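Local coordinates for mandelate racemase/muconate lactonizing enzyme-like protein (Roseovarius sp. TM1035, PDB 3RCY) that is probably a magnesium-dependent isomerase or lyase of the enolase superfamily, its exact substrate and reaction not established, at residues Ala154-Phe167 against Cys193-Leu207. Residues are numbered along the deposited sequence; the frame is centred on the assembly and turned at random. Where two conformers were deposited one is given.
Sequences AADCVARGYTAVKF and CRKIRAAVGDKADLL
The Phe-167 ring lies between Ile-196 CD1, centred over one face 3.5 Å from the ring centroid, and Leu-207 O, offset toward the rim of the opposite face. Leu-206 CG meets the ring edge in its plane, and Cys-193 SG makes a sulfur-aromatic contact there, 4.1 Å from Phe-167 CE2. This packing belongs to a beta-alpha-beta unit of the enolase-superfamily barrel: parallel strands 164-167 and 205-208 are joined through helix 183-200, with helix 147-159 beside it. Phe-167 CG sits between its backbone N and carbonyl carbon (chi1 52°), which turns the ring over the helix. Without the ring, as with an alanine in its place, Ile-196 CD1 and Cys-193 SG would probably lose their aromatic partner and a gap would open between strand and helix. On the other sheet face, Lys-166 and Leu-207 pack CB to CB, while Lys-166 NZ is hydrogen-bonded to Tyr-129 and forms salt bridges with Glu-235, a magnesium ligand, and Glu-336. Val-158 CG2 meets Val-200 CG1 of helix 183-200 and Ala-204 CB in the loop before the second strand, both at 3.6 Å. Parallel-strand hydrogen bonds run from Asp-205 N to Thr-163 O and from Val-165 N to Asp-205 O. The next links Leu-207 N to Val-165 O at 2.8 Å.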
loop_
_atom_site.group_PDB
_atom_site.type_symbol
_atom_site.label_atom_id
_atom_site.label_comp_id
_atom_site.label_asym_id
_atom_site.label_seq_id
_atom_site.Cartn_x
_atom_site.Cartn_y
_atom_site.Cartn_z
ATOM N N ALA A 154 35.508 -19.448 -19.295
ATOM C CA ALA A 154 34.316 -20.159 -18.827
ATOM C C ALA A 154 34.399 -21.663 -19.113
ATOM O O ALA A 154 34.085 -22.473 -18.236
ATOM C CB ALA A 154 33.060 -19.566 -19.447
ATOM N N ALA A 155 34.815 -22.016 -20.338
ATOM C CA ALA A 155 35.024 -23.409 -20.728
ATOM C C ALA A 155 36.031 -24.081 -19.806
ATOM O O ALA A 155 35.816 -25.210 -19.367
ATOM C CB ALA A 155 35.480 -23.508 -22.186
ATOM N N ASP A 156 37.108 -23.374 -19.484
ATOM C CA ASP A 156 38.109 -23.908 -18.570
ATOM C C ASP A 156 37.571 -24.063 -17.135
ATOM O O ASP A 156 37.806 -25.083 -16.494
ATOM C CB ASP A 156 39.380 -23.057 -18.595
ATOM C CG ASP A 156 40.537 -23.740 -17.905
ATOM O OD1 ASP A 156 40.942 -24.845 -18.330
ATOM O OD2 ASP A 156 41.031 -23.182 -16.919
ATOM N N CYS A 157 36.847 -23.062 -16.633
ATOM C CA CYS A 157 36.218 -23.171 -15.308
ATOM C C CYS A 157 35.295 -24.386 -15.211
ATOM O O CYS A 157 35.327 -25.142 -14.237
ATOM C CB CYS A 157 35.429 -21.900 -14.976
ATOM S SG CYS A 157 36.466 -20.529 -14.580
ATOM N N VAL A 158 34.477 -24.566 -16.238
ATOM C CA VAL A 158 33.525 -25.671 -16.280
ATOM C C VAL A 158 34.226 -27.030 -16.376
ATOM O O VAL A 158 33.837 -27.982 -15.691
ATOM C CB VAL A 158 32.489 -25.461 -17.406
ATOM C CG1 VAL A 158 31.672 -26.719 -17.648
ATOM C CG2 VAL A 158 31.585 -24.293 -17.036
ATOM N N ALA A 159 35.270 -27.109 -17.197
ATOM C CA ALA A 159 36.062 -28.337 -17.307
ATOM C C ALA A 159 36.583 -28.748 -15.929
ATOM O O ALA A 159 36.579 -29.933 -15.595
ATOM C CB ALA A 159 37.220 -28.148 -18.286
ATOM N N ARG A 160 36.931 -27.759 -15.140
ATOM C CA ARG A 160 37.522 -27.892 -13.834
ATOM C C ARG A 160 36.454 -28.149 -12.770
ATOM O O ARG A 160 36.792 -28.249 -11.644
ATOM C CB ARG A 160 38.294 -26.619 -13.460
ATOM C CG ARG A 160 39.797 -26.499 -13.703
ATOM C CD ARG A 160 40.303 -25.030 -13.931
ATOM N NE ARG A 160 39.620 -23.900 -13.217
ATOM C CZ ARG A 160 39.645 -22.617 -13.615
ATOM N NH1 ARG A 160 39.250 -21.609 -12.805
ATOM N NH2 ARG A 160 40.099 -22.329 -14.820
ATOM N N GLY A 161 35.192 -28.238 -13.147
ATOM C CA GLY A 161 34.098 -28.567 -12.240
ATOM C C GLY A 161 33.226 -27.440 -11.704
ATOM O O GLY A 161 32.238 -27.714 -11.027
ATOM N N TYR A 162 33.568 -26.183 -11.988
ATOM C CA TYR A 162 32.715 -25.064 -11.567
ATOM C C TYR A 162 31.333 -25.148 -12.206
ATOM O O TYR A 162 31.207 -25.460 -13.399
ATOM C CB TYR A 162 33.362 -23.710 -11.856
ATOM C CG TYR A 162 34.473 -23.388 -10.890
ATOM C CD1 TYR A 162 34.197 -22.834 -9.640
ATOM C CD2 TYR A 162 35.802 -23.655 -11.218
ATOM C CE1 TYR A 162 35.216 -22.546 -8.739
ATOM C CE2 TYR A 162 36.827 -23.378 -10.325
ATOM C CZ TYR A 162 36.527 -22.823 -9.089
ATOM O OH TYR A 162 37.548 -22.554 -8.210
ATOM N N THR A 163 30.308 -24.901 -11.392
ATOM C CA THR A 163 28.914 -24.974 -11.827
ATOM C C THR A 163 28.292 -23.581 -11.990
ATOM O O THR A 163 27.085 -23.443 -12.208
ATOM C CB THR A 163 28.066 -25.805 -10.839
ATOM O OG1 THR A 163 28.068 -25.173 -9.556
ATOM C CG2 THR A 163 28.614 -27.235 -10.719
ATOM N N ALA A 164 29.122 -22.548 -11.866
ATOM C CA ALA A 164 28.680 -21.170 -12.048
ATOM C C ALA A 164 29.898 -20.284 -12.247
ATOM O O ALA A 164 30.954 -20.519 -11.639
ATOM C CB ALA A 164 27.839 -20.691 -10.841
ATOM N N VAL A 165 29.754 -19.289 -13.119
ATOM C CA VAL A 165 30.840 -18.368 -13.442
ATOM C C VAL A 165 30.327 -16.940 -13.476
ATOM O O VAL A 165 29.196 -16.696 -13.902
ATOM C CB VAL A 165 31.540 -18.717 -14.787
ATOM C CG1 VAL A 165 32.209 -20.086 -14.710
ATOM C CG2 VAL A 165 30.572 -18.656 -15.980
ATOM N N LYS A 166 31.173 -16.006 -13.032
ATOM C CA LYS A 166 30.797 -14.595 -12.924
ATOM C C LYS A 166 31.671 -13.698 -13.798
ATOM O O LYS A 166 32.854 -13.984 -14.018
ATOM C CB LYS A 166 30.851 -14.135 -11.460
ATOM C CG LYS A 166 30.213 -12.756 -11.222
ATOM C CD LYS A 166 29.742 -12.597 -9.782
ATOM C CE LYS A 166 30.811 -11.948 -8.903
ATOM N NZ LYS A 166 30.290 -11.774 -7.512
ATOM N N PHE A 167 31.062 -12.625 -14.299
ATOM C CA PHE A 167 31.701 -11.690 -15.226
ATOM C C PHE A 167 30.894 -10.392 -15.251
ATOM O O PHE A 167 29.675 -10.407 -15.018
ATOM C CB PHE A 167 31.783 -12.301 -16.639
ATOM C CG PHE A 167 30.463 -12.825 -17.155
ATOM C CD1 PHE A 167 30.002 -14.096 -16.783
ATOM C CD2 PHE A 167 29.666 -12.039 -17.985
ATOM C CE1 PHE A 167 28.764 -14.569 -17.235
ATOM C CE2 PHE A 167 28.439 -12.497 -18.449
ATOM C CZ PHE A 167 27.982 -13.768 -18.075
ATOM N N CYS A 193 27.009 -12.882 -22.610
ATOM C CA CYS A 193 26.040 -13.891 -22.189
ATOM C C CYS A 193 25.840 -14.953 -23.264
ATOM O O CYS A 193 25.837 -16.141 -22.959
ATOM C CB CYS A 193 24.695 -13.257 -21.814
ATOM S SG CYS A 193 24.722 -12.330 -20.266
ATOM N N ARG A 194 25.685 -14.520 -24.514
ATOM C CA ARG A 194 25.471 -15.444 -25.632
ATOM C C ARG A 194 26.648 -16.418 -25.792
ATOM O O ARG A 194 26.447 -17.635 -25.878
ATOM C CB ARG A 194 25.215 -14.668 -26.943
ATOM C CG ARG A 194 25.050 -15.556 -28.189
ATOM C CD ARG A 194 24.692 -14.763 -29.460
ATOM N NE ARG A 194 25.615 -13.662 -29.769
ATOM C CZ ARG A 194 26.706 -13.768 -30.534
ATOM N NH1 ARG A 194 27.040 -14.937 -31.081
ATOM N NH2 ARG A 194 27.467 -12.700 -30.758
ATOM N N LYS A 195 27.867 -15.875 -25.824
ATOM C CA LYS A 195 29.068 -16.687 -26.041
ATOM C C LYS A 195 29.424 -17.568 -24.841
ATOM O O LYS A 195 29.865 -18.710 -25.012
ATOM C CB LYS A 195 30.253 -15.819 -26.486
ATOM C CG LYS A 195 30.042 -15.238 -27.888
ATOM C CD LYS A 195 31.247 -14.489 -28.412
ATOM C CE LYS A 195 30.964 -14.006 -29.828
ATOM N NZ LYS A 195 32.085 -13.209 -30.379
ATOM N N ILE A 196 29.225 -17.042 -23.634
ATOM C CA ILE A 196 29.475 -17.828 -22.423
ATOM C C ILE A 196 28.438 -18.950 -22.278
ATOM O O ILE A 196 28.802 -20.086 -21.971
ATOM C CB ILE A 196 29.599 -16.939 -21.147
ATOM C CG1 ILE A 196 30.844 -16.045 -21.249
ATOM C CG2 ILE A 196 29.687 -17.797 -19.872
ATOM C CD1 ILE A 196 30.847 -14.829 -20.305
ATOM N N ARG A 197 27.165 -18.646 -22.534
ATOM C CA ARG A 197 26.119 -19.684 -22.533
ATOM C C ARG A 197 26.421 -20.759 -23.583
ATOM O O ARG A 197 26.281 -21.952 -23.315
ATOM C CB ARG A 197 24.718 -19.081 -22.740
ATOM C CG ARG A 197 23.578 -20.114 -22.927
ATOM C CD ARG A 197 23.399 -20.986 -21.685
ATOM N NE ARG A 197 22.834 -20.207 -20.589
ATOM C CZ ARG A 197 23.003 -20.470 -19.295
ATOM N NH1 ARG A 197 22.431 -19.686 -18.391
ATOM N NH2 ARG A 197 23.746 -21.503 -18.902
ATOM N N ALA A 198 26.856 -20.341 -24.769
ATOM C CA ALA A 198 27.208 -21.305 -25.817
ATOM C C ALA A 198 28.383 -22.197 -25.386
ATOM O O ALA A 198 28.413 -23.379 -25.721
ATOM C CB ALA A 198 27.503 -20.600 -27.136
ATOM N N ALA A 199 29.320 -21.634 -24.622
ATOM C CA ALA A 199 30.491 -22.374 -24.146
ATOM C C ALA A 199 30.183 -23.325 -22.985
ATOM O O ALA A 199 30.774 -24.408 -22.901
ATOM C CB ALA A 199 31.626 -21.418 -23.764
ATOM N N VAL A 200 29.268 -22.935 -22.097
ATOM C CA VAL A 200 28.979 -23.768 -20.918
ATOM C C VAL A 200 27.694 -24.609 -21.021
ATOM O O VAL A 200 27.533 -25.579 -20.277
ATOM C CB VAL A 200 28.974 -22.949 -19.599
ATOM C CG1 VAL A 200 30.238 -22.096 -19.483
ATOM C CG2 VAL A 200 27.716 -22.077 -19.482
ATOM N N GLY A 201 26.793 -24.234 -21.932
ATOM C CA GLY A 201 25.487 -24.892 -22.066
ATOM C C GLY A 201 24.744 -24.963 -20.741
ATOM O O GLY A 201 24.647 -23.955 -20.023
ATOM N N ASP A 202 24.235 -26.151 -20.415
ATOM C CA ASP A 202 23.580 -26.413 -19.122
ATOM C C ASP A 202 24.533 -26.818 -18.008
ATOM O O ASP A 202 24.084 -27.156 -16.918
ATOM C CB ASP A 202 22.560 -27.543 -19.240
ATOM C CG ASP A 202 21.350 -27.164 -20.030
ATOM O OD1 ASP A 202 21.100 -25.957 -20.218
ATOM O OD2 ASP A 202 20.645 -28.099 -20.465
ATOM N N LYS A 203 25.834 -26.812 -18.267
ATOM C CA LYS A 203 26.781 -27.296 -17.261
ATOM C C LYS A 203 27.069 -26.263 -16.167
ATOM O O LYS A 203 27.571 -26.612 -15.097
ATOM C CB LYS A 203 28.088 -27.761 -17.907
ATOM C CG LYS A 203 27.943 -28.958 -18.847
ATOM C CD LYS A 203 29.291 -29.297 -19.482
ATOM C CE LYS A 203 29.245 -30.618 -20.235
ATOM N NZ LYS A 203 30.624 -31.080 -20.608
ATOM N N ALA A 204 26.769 -24.994 -16.437
ATOM C CA ALA A 204 27.027 -23.934 -15.460
ATOM C C ALA A 204 26.015 -22.809 -15.559
ATOM O O ALA A 204 25.437 -22.571 -16.624
ATOM C CB ALA A 204 28.427 -23.385 -15.625
ATOM N N ASP A 205 25.805 -22.129 -14.437
ATOM C CA ASP A 205 25.023 -20.895 -14.421
ATOM C C ASP A 205 25.870 -19.677 -14.762
ATOM O O ASP A 205 27.074 -19.662 -14.514
ATOM C CB ASP A 205 24.353 -20.708 -13.061
ATOM C CG ASP A 205 23.181 -21.643 -12.875
ATOM O OD1 ASP A 205 22.145 -21.451 -13.562
ATOM O OD2 ASP A 205 23.308 -22.576 -12.052
ATOM N N LEU A 206 25.221 -18.677 -15.351
ATOM C CA LEU A 206 25.836 -17.386 -15.625
ATOM C C LEU A 206 25.478 -16.428 -14.496
ATOM O O LEU A 206 24.298 -16.241 -14.176
ATOM C CB LEU A 206 25.324 -16.829 -16.957
ATOM C CG LEU A 206 25.995 -17.189 -18.286
ATOM C CD1 LEU A 206 26.247 -18.678 -18.444
ATOM C CD2 LEU A 206 25.149 -16.644 -19.449
ATOM N N LEU A 207 26.500 -15.838 -13.884
ATOM C CA LEU A 207 26.295 -14.845 -12.836
ATOM C C LEU A 207 26.707 -13.494 -13.404
ATOM O O LEU A 207 27.876 -13.290 -13.738
ATOM C CB LEU A 207 27.117 -15.190 -11.588
ATOM C CG LEU A 207 27.021 -16.646 -11.098
ATOM C CD1 LEU A 207 28.064 -16.921 -10.049
ATOM C CD2 LEU A 207 25.630 -16.976 -10.551
#